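Local structure of guanylate kinase (Stenotrophomonas maltophilia, 6WCT) at residues A[39-44]-A[190-195]; A[50-55]-A[98-103]; A[56-61]-A[70-75]; A[135-140]-A[181-186]. The protein catalyses the ATP-dependent phosphorylation of GMP to GDP, a P-loop kinase reaction that probably serves the recycling of GMP and, indirectly, of cGMP. All blocks are in the same frame, centred on the assembly; numbering follows the deposited sequence.

How the contacts relate
The four contacts sample both sheets of a guanylate kinase and the helices beside them. Contacts 2 and 3, with centres about 13 Å apart, meet in the mixed sheet, and contact 2 starts from strand 49-51 of the parallel one; both touch GMP, contact 2 chiefly at the guanine, contact 3 chiefly at the phosphate. They also touch, Ile53 CG2 lying 3.4 Å from His71 CD2. Contact 4 pairs two strands of the parallel sheet, and contact 1 packs the P-loop helix against the helix that follows strand 181-184; their centres are about 11 Å apart. Contact 1 reaches contact 2 through Leu43 and Leu51, whereas contacts 3 and 4 stay about 13 Å apart at nearest atoms.

Contact 1. Residues A[39-44]-A[190-195]; sequences VNATLA and TAVDEL
Two helices of the P-loop kinase core meet here: helix 35-45, which follows the phosphate-binding loop, and helix 188-203, which follows strand 181-184. Their segments 39-44 and 190-195 approach to 9.1 Å between axes and cross at -55°, with Thr42 and Val192 as the nearest backbone positions. Thr42 and Leu195 carry much of the contact. Leu195 sends CD2 against the threonine side chain, 3.5 Å from Thr42 OG1, and the two side chains cross at about a right angle. With CG anti to the backbone N (chi1 -171°), Leu195 has its branch set against both Thr42 CB and Thr42 CG2. The hydroxyl in the middle of this apolar patch is not left without a partner, because Thr42 OG1 is hydrogen-bonded to the backbone O of Ile38 in its own helix; toward Leu195 and Val192 it offers packing alone. Val192 works with both methyls: CG1 slides past Thr42 and stands 3.8 Å from Thr42 OG1, while CG2 meets the methyl of Ala41. Ile38 touches Leu195, Phe199 touches Thr42, and Ile183 of strand 181-184 also packs on Leu195. No hydrogen bond joins the two segments. At the end nearer the P-loop, where Val39 also lies close to Lys35, Val39 CG2 reaches Leu195 CD2 at 4.1 Å.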
# COMPACT_ATOMS: atom_id res chain seq x y z
N VAL A 39 4.26 13.90 8.04
CA VAL A 39 2.86 14.08 7.64
C VAL A 39 2.65 15.44 6.96
O VAL A 39 2.00 15.54 5.91
CB VAL A 39 1.94 13.92 8.87
CG1 VAL A 39 0.58 14.58 8.63
CG2 VAL A 39 1.76 12.46 9.21
N ASN A 40 3.19 16.50 7.56
CA ASN A 40 3.02 17.83 6.97
C ASN A 40 3.63 17.90 5.57
O ASN A 40 3.04 18.50 4.66
CB ASN A 40 3.66 18.90 7.86
CG ASN A 40 2.96 19.04 9.20
OD1 ASN A 40 1.81 18.63 9.36
ND2 ASN A 40 3.65 19.65 10.16
N ALA A 41 4.81 17.31 5.38
CA ALA A 41 5.39 17.30 4.03
C ALA A 41 4.59 16.43 3.09
O ALA A 41 4.48 16.73 1.89
CB ALA A 41 6.85 16.84 4.07
N THR A 42 4.02 15.34 3.60
CA THR A 42 3.22 14.45 2.76
C THR A 42 1.92 15.12 2.32
O THR A 42 1.53 15.02 1.15
CB THR A 42 2.92 13.17 3.53
OG1 THR A 42 4.17 12.55 3.88
CG2 THR A 42 2.11 12.22 2.67
N LEU A 43 1.23 15.80 3.24
CA LEU A 43 -0.03 16.46 2.90
C LEU A 43 0.18 17.63 1.96
O LEU A 43 -0.66 17.87 1.09
CB LEU A 43 -0.75 16.91 4.17
CG LEU A 43 -1.08 15.71 5.07
CD1 LEU A 43 -1.63 16.14 6.42
CD2 LEU A 43 -2.00 14.74 4.36
N ALA A 44 1.29 18.36 2.10
CA ALA A 44 1.58 19.43 1.15
C ALA A 44 1.70 18.87 -0.26
O ALA A 44 1.35 19.55 -1.24
CB ALA A 44 2.86 20.18 1.54
N THR A 190 13.01 10.17 2.05
CA THR A 190 12.56 8.82 1.72
C THR A 190 11.28 8.47 2.49
O THR A 190 10.33 7.95 1.90
CB THR A 190 13.68 7.82 1.98
OG1 THR A 190 14.80 8.14 1.13
CG2 THR A 190 13.24 6.42 1.66
N ALA A 191 11.23 8.78 3.79
CA ALA A 191 10.02 8.50 4.56
C ALA A 191 8.80 9.23 3.98
O ALA A 191 7.70 8.68 3.95
CB ALA A 191 10.23 8.90 6.03
N VAL A 192 8.99 10.47 3.52
CA VAL A 192 7.91 11.22 2.89
C VAL A 192 7.46 10.50 1.61
O VAL A 192 6.27 10.27 1.40
CB VAL A 192 8.35 12.67 2.61
CG1 VAL A 192 7.29 13.45 1.85
CG2 VAL A 192 8.66 13.38 3.93
N ASP A 193 8.42 10.11 0.77
CA ASP A 193 8.08 9.34 -0.42
C ASP A 193 7.29 8.09 -0.07
O ASP A 193 6.34 7.72 -0.77
CB ASP A 193 9.34 8.92 -1.17
CG ASP A 193 10.06 10.07 -1.81
OD1 ASP A 193 9.47 11.16 -1.95
OD2 ASP A 193 11.23 9.86 -2.17
N GLU A 194 7.69 7.41 1.01
CA GLU A 194 7.06 6.15 1.38
C GLU A 194 5.64 6.37 1.90
O GLU A 194 4.73 5.61 1.58
CB GLU A 194 7.93 5.42 2.41
CG GLU A 194 9.31 5.01 1.82
CD GLU A 194 10.17 4.16 2.75
OE1 GLU A 194 9.98 4.22 3.99
OE2 GLU A 194 11.05 3.42 2.24
N LEU A 195 5.44 7.40 2.72
CA LEU A 195 4.08 7.68 3.16
C LEU A 195 3.22 8.11 1.98
O LEU A 195 2.04 7.77 1.91
CB LEU A 195 4.09 8.73 4.27
CG LEU A 195 2.76 8.97 4.99
CD1 LEU A 195 2.26 7.70 5.63
CD2 LEU A 195 2.80 10.12 5.97

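Contact 2. Residues A[50-55]-A[98-103]; sequences ALSISF and KGTARQ. With 5GP (guanosine-5'-monophosphate), chain E.
The guanine end of the GMP pocket is built where segment 50-55 meets strand 98-101, and Ser54 binds the base from the first of them. Its OG donates a short hydrogen bond of 2.5 Å to O6 of GMP, the hydroxyl being held anti to the carbonyl carbon (chi1 -64°) and beside the backbone N. Lys98, from the other segment, lays CB over one face of the base, 3.6 Å from GMP C4; bends at chi2 and chi4 then carry the amine toward the phosphate, where its modelled position is less certain. Beyond the O6 edge of the base, a water bridges both segments: it donates to Ser54 OG and to Thr100 OG1, at 2.7 Å from the latter, and also bonds Ser52 OG. Thr100 OG1 has a further partner in Glu89, itself a GMP ligand, so the water and Glu89 join the threonine to the pocket. A second water donates to Ile53 O and accepts from Ala101 N. The backbones pair at Phe55 and Gly99, an antiparallel hydrogen-bonded pair: Phe55 N gives a bond of 2.8 Å to Gly99 O, and Gly99 N returns one of 3.0 Å to Phe55 O. On the same face of the sheet, Ala101 CB rests 3.7 Å from Phe55 CE1. On its other side strand 96-101 pairs antiparallel with strand 87-93, helix 75-83 packs on the Phe55 ring through Phe78 and Met81, and strand 114-117 touches Ser52 and Thr100 through Leu117.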
# COMPACT_ATOMS: atom_id res chain seq x y z
N ALA A 50 -7.00 15.89 4.55
CA ALA A 50 -7.03 16.92 5.56
C ALA A 50 -6.48 16.38 6.88
O ALA A 50 -6.60 15.20 7.19
CB ALA A 50 -8.44 17.47 5.76
N LEU A 51 -5.81 17.26 7.61
CA LEU A 51 -5.28 16.94 8.92
C LEU A 51 -6.25 17.37 10.01
O LEU A 51 -6.96 18.37 9.89
CB LEU A 51 -3.93 17.65 9.09
CG LEU A 51 -3.16 17.52 10.40
CD1 LEU A 51 -2.91 16.04 10.75
CD2 LEU A 51 -1.87 18.28 10.27
N SER A 52 -6.29 16.61 11.09
CA SER A 52 -7.13 16.92 12.24
C SER A 52 -6.29 17.45 13.40
O SER A 52 -5.22 16.91 13.69
CB SER A 52 -7.92 15.69 12.69
OG SER A 52 -8.53 15.93 13.93
N ILE A 53 -6.77 18.48 14.07
CA ILE A 53 -6.13 19.02 15.27
C ILE A 53 -6.79 18.41 16.50
O ILE A 53 -8.00 18.59 16.72
CB ILE A 53 -6.21 20.55 15.31
CG1 ILE A 53 -5.66 21.15 14.01
CG2 ILE A 53 -5.46 21.08 16.55
CD1 ILE A 53 -4.23 20.81 13.76
N SER A 54 -6.02 17.67 17.28
CA SER A 54 -6.54 17.00 18.47
C SER A 54 -6.75 17.98 19.62
O SER A 54 -6.18 19.08 19.65
CB SER A 54 -5.57 15.90 18.93
OG SER A 54 -5.46 14.88 17.95
N PHE A 55 -7.61 17.58 20.55
CA PHE A 55 -7.76 18.19 21.86
C PHE A 55 -6.86 17.46 22.85
O PHE A 55 -6.60 16.26 22.71
CB PHE A 55 -9.22 18.13 22.33
CG PHE A 55 -10.11 19.14 21.68
CD1 PHE A 55 -10.58 18.94 20.39
CD2 PHE A 55 -10.45 20.30 22.34
CE1 PHE A 55 -11.36 19.88 19.78
CE2 PHE A 55 -11.25 21.25 21.74
CZ PHE A 55 -11.69 21.04 20.44
N LYS A 98 -6.31 12.86 25.55
CA LYS A 98 -6.13 13.19 24.14
C LYS A 98 -7.39 12.77 23.40
O LYS A 98 -8.04 11.79 23.77
CB LYS A 98 -4.90 12.50 23.54
CG LYS A 98 -3.57 12.96 24.11
CD LYS A 98 -2.91 13.99 23.22
CE LYS A 98 -1.75 14.67 23.94
NZ LYS A 98 -0.52 13.85 23.92
N GLY A 99 -7.75 13.52 22.37
CA GLY A 99 -8.98 13.24 21.67
C GLY A 99 -9.17 13.90 20.32
O GLY A 99 -8.76 15.04 20.08
N THR A 100 -9.83 13.17 19.43
CA THR A 100 -10.26 13.67 18.13
C THR A 100 -11.72 14.07 18.26
O THR A 100 -12.57 13.22 18.55
CB THR A 100 -10.12 12.60 17.05
OG1 THR A 100 -8.76 12.16 16.96
CG2 THR A 100 -10.58 13.14 15.72
N ALA A 101 -12.01 15.35 18.04
CA ALA A 101 -13.39 15.81 18.13
C ALA A 101 -14.20 15.21 17.00
O ALA A 101 -13.73 15.11 15.86
CB ALA A 101 -13.49 17.33 18.08
N ARG A 102 -15.44 14.83 17.32
CA ARG A 102 -16.36 14.30 16.34
C ARG A 102 -16.46 15.23 15.14
O ARG A 102 -16.43 14.78 13.99
CB ARG A 102 -17.73 14.13 16.99
CG ARG A 102 -18.55 12.97 16.48
CD ARG A 102 -19.78 12.73 17.36
NE ARG A 102 -19.44 12.13 18.64
CZ ARG A 102 -19.09 10.86 18.82
NH1 ARG A 102 -19.03 10.04 17.78
NH2 ARG A 102 -18.80 10.41 20.03
N GLN A 103 -16.56 16.53 15.39
CA GLN A 103 -16.67 17.55 14.35
C GLN A 103 -15.45 17.63 13.44
O GLN A 103 -15.52 18.31 12.41
CB GLN A 103 -16.93 18.92 15.00
P 5GP E . 2.41 14.21 22.69
O1P 5GP E . 2.08 15.36 21.77
O2P 5GP E . 3.90 13.99 22.94
O3P 5GP E . 1.69 14.24 24.01
O5' 5GP E . 1.86 12.90 22.02
C5' 5GP E . 1.66 11.73 22.79
C4' 5GP E . 0.91 10.71 21.98
O4' 5GP E . -0.50 11.09 21.93
C3' 5GP E . 1.36 10.61 20.51
O3' 5GP E . 1.43 9.24 20.12
C2' 5GP E . 0.22 11.25 19.75
O2' 5GP E . 0.05 10.79 18.43
C1' 5GP E . -0.96 10.89 20.63
N9 5GP E . -2.14 11.71 20.40
C8 5GP E . -2.16 12.97 19.85
N7 5GP E . -3.36 13.39 19.57
C5 5GP E . -4.19 12.35 19.97
C6 5GP E . -5.58 12.19 19.86
O6 5GP E . -6.37 13.00 19.38
N1 5GP E . -6.01 10.96 20.34
C2 5GP E . -5.19 9.99 20.85
N2 5GP E . -5.76 8.84 21.23
N3 5GP E . -3.87 10.12 20.95
C4 5GP E . -3.44 11.31 20.49
O HOH W 1 -7.27 14.06 15.84
O HOH W 2 -9.99 17.11 16.67

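Contact 3. Residues A[56-61]-A[70-75]. With 5GP (guanosine-5'-monophosphate), chain E.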
# COMPACT_ATOMS: atom_id res chain seq x y z
N THR A 56 -6.35 18.18 23.85
CA THR A 56 -5.59 17.55 24.91
C THR A 56 -5.71 18.39 26.16
O THR A 56 -5.80 19.62 26.08
CB THR A 56 -4.10 17.38 24.56
OG1 THR A 56 -3.45 16.63 25.57
CG2 THR A 56 -3.42 18.74 24.49
N SER A 57 -5.72 17.73 27.32
CA SER A 57 -5.68 18.44 28.58
C SER A 57 -4.27 18.50 29.16
O SER A 57 -4.09 19.04 30.25
CB SER A 57 -6.64 17.80 29.60
OG SER A 57 -6.22 16.49 29.95
N ARG A 58 -3.28 17.93 28.47
CA ARG A 58 -1.91 18.04 28.95
C ARG A 58 -1.43 19.48 28.83
O ARG A 58 -1.95 20.28 28.05
CB ARG A 58 -0.98 17.08 28.20
CG ARG A 58 -0.50 17.53 26.82
CD ARG A 58 0.92 17.00 26.64
NE ARG A 58 1.41 16.92 25.27
CZ ARG A 58 1.87 17.96 24.58
NH1 ARG A 58 1.86 19.17 25.13
NH2 ARG A 58 2.33 17.79 23.35
N ALA A 59 -0.46 19.83 29.67
CA ALA A 59 0.10 21.17 29.67
C ALA A 59 0.88 21.43 28.39
O ALA A 59 1.50 20.54 27.81
CB ALA A 59 1.00 21.38 30.89
N MET A 60 0.86 22.69 27.95
CA MET A 60 1.59 23.10 26.76
C MET A 60 3.09 23.00 27.00
O MET A 60 3.59 23.34 28.08
CB MET A 60 1.23 24.55 26.41
CG MET A 60 -0.17 24.75 25.86
SD MET A 60 -0.48 26.48 25.49
CE MET A 60 0.39 26.58 23.93
N ARG A 61 3.79 22.47 26.04
CA ARG A 61 5.24 22.44 26.08
C ARG A 61 5.81 23.62 25.31
O ARG A 61 5.12 24.21 24.46
CB ARG A 61 5.75 21.10 25.51
CG ARG A 61 5.08 19.90 26.17
CD ARG A 61 5.36 18.58 25.44
NE ARG A 61 4.81 17.46 26.19
CZ ARG A 61 4.61 16.24 25.70
NH1 ARG A 61 4.94 15.96 24.45
NH2 ARG A 61 4.09 15.30 26.47
N TYR A 70 -2.25 21.59 18.97
CA TYR A 70 -3.35 20.97 19.70
C TYR A 70 -4.35 22.06 20.02
O TYR A 70 -4.01 23.24 20.08
CB TYR A 70 -2.90 20.31 21.02
CG TYR A 70 -2.14 19.00 20.93
CD1 TYR A 70 -2.82 17.80 20.87
CD2 TYR A 70 -0.74 18.96 20.89
CE1 TYR A 70 -2.13 16.57 20.80
CE2 TYR A 70 -0.04 17.74 20.81
CZ TYR A 70 -0.76 16.56 20.76
OH TYR A 70 -0.14 15.33 20.69
N HIS A 71 -5.58 21.65 20.32
CA HIS A 71 -6.47 22.51 21.07
C HIS A 71 -6.27 22.14 22.54
O HIS A 71 -6.75 21.10 23.00
CB HIS A 71 -7.92 22.33 20.62
CG HIS A 71 -8.15 22.70 19.19
ND1 HIS A 71 -8.09 24.00 18.74
CD2 HIS A 71 -8.41 21.93 18.10
CE1 HIS A 71 -8.33 24.02 17.44
NE2 HIS A 71 -8.53 22.78 17.03
N PHE A 72 -5.53 22.97 23.27
CA PHE A 72 -5.27 22.70 24.67
C PHE A 72 -6.43 23.19 25.51
O PHE A 72 -6.81 24.35 25.41
CB PHE A 72 -3.99 23.38 25.14
CG PHE A 72 -2.75 22.88 24.47
CD1 PHE A 72 -2.30 23.47 23.29
CD2 PHE A 72 -2.02 21.84 25.02
CE1 PHE A 72 -1.15 23.02 22.67
CE2 PHE A 72 -0.86 21.37 24.40
CZ PHE A 72 -0.42 21.95 23.23
N VAL A 73 -7.01 22.30 26.31
CA VAL A 73 -8.11 22.66 27.19
C VAL A 73 -7.80 22.12 28.59
O VAL A 73 -6.82 21.41 28.80
CB VAL A 73 -9.46 22.13 26.69
CG1 VAL A 73 -9.79 22.78 25.36
CG2 VAL A 73 -9.45 20.61 26.61
N SER A 74 -8.64 22.50 29.54
CA SER A 74 -8.49 21.98 30.88
C SER A 74 -8.96 20.53 30.93
O SER A 74 -9.67 20.06 30.04
CB SER A 74 -9.29 22.82 31.87
OG SER A 74 -10.68 22.61 31.69
N ALA A 75 -8.53 19.81 31.97
CA ALA A 75 -9.02 18.45 32.15
C ALA A 75 -10.53 18.45 32.38
O ALA A 75 -11.25 17.61 31.82
CB ALA A 75 -8.29 17.77 33.30
P 5GP E . 2.41 14.21 22.69
O1P 5GP E . 2.08 15.36 21.77
O2P 5GP E . 3.90 13.99 22.94
O3P 5GP E . 1.69 14.24 24.01
O5' 5GP E . 1.86 12.90 22.02
C5' 5GP E . 1.66 11.73 22.79
C4' 5GP E . 0.91 10.71 21.98
O4' 5GP E . -0.50 11.09 21.93
C3' 5GP E . 1.36 10.61 20.51
O3' 5GP E . 1.43 9.24 20.12
C2' 5GP E . 0.22 11.25 19.75
O2' 5GP E . 0.05 10.79 18.43
C1' 5GP E . -0.96 10.89 20.63
N9 5GP E . -2.14 11.71 20.40
C8 5GP E . -2.16 12.97 19.85
N7 5GP E . -3.36 13.39 19.57
C5 5GP E . -4.19 12.35 19.97
C6 5GP E . -5.58 12.19 19.86
O6 5GP E . -6.37 13.00 19.38
N1 5GP E . -6.01 10.96 20.34
C2 5GP E . -5.19 9.99 20.85
N2 5GP E . -5.76 8.84 21.23
N3 5GP E . -3.87 10.12 20.95
C4 5GP E . -3.44 11.31 20.49
O HOH W 3 -4.12 22.01 28.27
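Arg58 and Tyr70 cross at about a right angle at the phosphate of GMP, sharing one of its oxygens. Arg58 NH2 donates to O1P at 2.9 Å and Tyr70 OH makes a very short bond to it, while the guanidinium and ring planes stand 67° apart. A second N-H of Arg58, at NE, points almost straight at O3P (3.0 Å, 171°), and Arg61 NH1 takes O2P at 2.7 Å. The two guanidinium groups stack face to face, and the phosphate they both bind at their edges would be expected to offset their charges. Glu64 adds a salt bridge to Arg58 NH2, and Arg58 NH1 bonds Ala59 O close to the guanidinium plane. This is the phosphate-binding part of the GMP-binding region of guanylate kinases, beside a short parallel pairing of Thr56 with Phe72: Thr56 N donates to His71 O and Val73 N to Thr56 O. The next shell centres on Phe72. Met60 CG sits over the middle of its ring, 3.4 Å from the centroid, as a CH-pi contact with the sulfur also over that face; Tyr70 CB lies over the opposite face, toward the rim, and Arg58 O is at the edge. Thr56 OG1, anti to its own N (chi1 -174°), accepts from Arg58 N in an ST turn and is also bonded to Trp97 O. A water between Arg58 O and Val73 O joins the two backbones.

Contact 4. Residues A[135-140]-A[181-186]; sequences VTVFIL and YVIVNE
Ile183 packs between Val137 and Ile139 on the closely packed side of this strand pair. Its CD1 stands 3.8 Å from Val137 CG1, whereas the Ile139 side chain lies alongside, CG1 4.1 Å from Ile183 CB, both isoleucines pointing the same way. Helix 188-203 covers this face through Leu195, and Ile139 also touches Ala29 of the P-loop. Strands 135-140 and 181-184 are neighbours in the parallel sheet, with strand 181-184 outermost in the chain. Their backbones are joined by five hydrogen bonds, among them Ile183 N to Phe138 O and Leu140 N to Ile183 O, each 2.8 Å; the first of the series, Tyr181 N to Thr136 O, is longer at 3.2 Å. The other face is lighter within the pair: Leu140 CD1 meets Val182 CG1 at 3.9 Å, and Phe138, with CG anti to the backbone N (chi1 -156°), swings its ring away to meet Phe179 edge-to-face. Here the second subunit closes in, with its Ile217 on Leu140 and its Gln209 bonded to Val182 O. Toward the C-terminal end the pairing gives way to exposed Glu186, just past Asn185, whose N still bonds Leu140 O. Five bonds and apolar faces join the strands, and beyond them Asn185 ND2 bonds Ala33 O of the P-loop; Asn185 and Glu186 contact ADP in other structures of this protein, so this polar end belongs to the ADP site.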
# COMPACT_ATOMS: atom_id res chain seq x y z
N VAL A 135 -6.83 3.11 6.97
CA VAL A 135 -5.46 2.77 6.58
C VAL A 135 -4.55 3.28 7.69
O VAL A 135 -4.48 4.48 7.94
CB VAL A 135 -5.10 3.41 5.23
CG1 VAL A 135 -3.60 3.19 4.89
CG2 VAL A 135 -5.97 2.84 4.14
N THR A 136 -3.81 2.37 8.34
CA THR A 136 -3.03 2.73 9.53
C THR A 136 -1.54 2.49 9.30
O THR A 136 -1.16 1.44 8.77
CB THR A 136 -3.53 1.97 10.77
OG1 THR A 136 -3.26 0.58 10.59
CG2 THR A 136 -5.07 2.14 10.97
N VAL A 137 -0.72 3.46 9.68
CA VAL A 137 0.72 3.46 9.45
C VAL A 137 1.45 3.75 10.76
O VAL A 137 1.08 4.68 11.48
CB VAL A 137 1.13 4.51 8.40
CG1 VAL A 137 2.66 4.43 8.12
CG2 VAL A 137 0.28 4.40 7.12
N PHE A 138 2.52 3.00 11.05
CA PHE A 138 3.34 3.30 12.22
C PHE A 138 4.72 3.73 11.77
O PHE A 138 5.32 3.12 10.88
CB PHE A 138 3.48 2.10 13.17
CG PHE A 138 3.80 2.51 14.59
CD1 PHE A 138 5.09 2.76 14.98
CD2 PHE A 138 2.78 2.68 15.52
CE1 PHE A 138 5.37 3.17 16.28
CE2 PHE A 138 3.06 3.08 16.82
CZ PHE A 138 4.35 3.32 17.19
N ILE A 139 5.23 4.80 12.38
CA ILE A 139 6.55 5.33 12.03
C ILE A 139 7.47 5.09 13.21
O ILE A 139 7.16 5.48 14.35
CB ILE A 139 6.48 6.81 11.63
CG1 ILE A 139 5.57 6.95 10.39
CG2 ILE A 139 7.87 7.36 11.36
CD1 ILE A 139 5.50 8.34 9.79
N LEU A 140 8.57 4.40 12.95
CA LEU A 140 9.57 4.06 13.93
C LEU A 140 10.78 4.95 13.76
O LEU A 140 11.12 5.33 12.63
CB LEU A 140 10.01 2.59 13.80
CG LEU A 140 8.99 1.49 14.14
CD1 LEU A 140 9.62 0.11 13.96
CD2 LEU A 140 8.45 1.66 15.55
N TYR A 181 1.07 -0.77 8.03
CA TYR A 181 2.35 -0.42 7.41
C TYR A 181 3.28 0.09 8.49
O TYR A 181 2.83 0.59 9.53
CB TYR A 181 2.21 0.67 6.34
CG TYR A 181 1.33 0.26 5.21
CD1 TYR A 181 1.84 -0.43 4.12
CD2 TYR A 181 -0.03 0.53 5.25
CE1 TYR A 181 1.00 -0.83 3.08
CE2 TYR A 181 -0.86 0.14 4.24
CZ TYR A 181 -0.35 -0.53 3.15
OH TYR A 181 -1.22 -0.91 2.16
N VAL A 182 4.58 -0.06 8.24
CA VAL A 182 5.60 0.42 9.15
C VAL A 182 6.61 1.17 8.30
O VAL A 182 7.06 0.66 7.28
CB VAL A 182 6.26 -0.74 9.93
CG1 VAL A 182 7.42 -0.24 10.76
CG2 VAL A 182 5.20 -1.42 10.84
N ILE A 183 6.88 2.42 8.67
CA ILE A 183 7.92 3.24 8.04
C ILE A 183 9.02 3.47 9.06
O ILE A 183 8.74 3.86 10.19
CB ILE A 183 7.35 4.58 7.55
CG1 ILE A 183 6.31 4.35 6.44
CG2 ILE A 183 8.48 5.52 7.09
CD1 ILE A 183 5.60 5.68 5.98
N VAL A 184 10.27 3.20 8.68
CA VAL A 184 11.42 3.56 9.50
C VAL A 184 11.98 4.87 8.98
O VAL A 184 12.40 4.96 7.82
CB VAL A 184 12.49 2.46 9.52
CG1 VAL A 184 13.64 2.87 10.42
CG2 VAL A 184 11.91 1.14 9.98
N ASN A 185 11.99 5.90 9.84
CA ASN A 185 12.36 7.25 9.44
C ASN A 185 13.88 7.40 9.52
O ASN A 185 14.44 8.01 10.44
CB ASN A 185 11.64 8.28 10.32
CG ASN A 185 12.05 9.70 9.99
OD1 ASN A 185 12.54 9.99 8.90
ND2 ASN A 185 11.86 10.60 10.94
N GLU A 186 14.57 6.81 8.54
CA GLU A 186 16.02 6.97 8.45
C GLU A 186 16.39 8.21 7.64
O GLU A 186 17.14 9.07 8.12
CB GLU A 186 16.66 5.72 7.82
CG GLU A 186 16.53 4.45 8.65
CD GLU A 186 17.15 3.23 7.96
OE1 GLU A 186 18.39 3.22 7.80
OE2 GLU A 186 16.39 2.31 7.58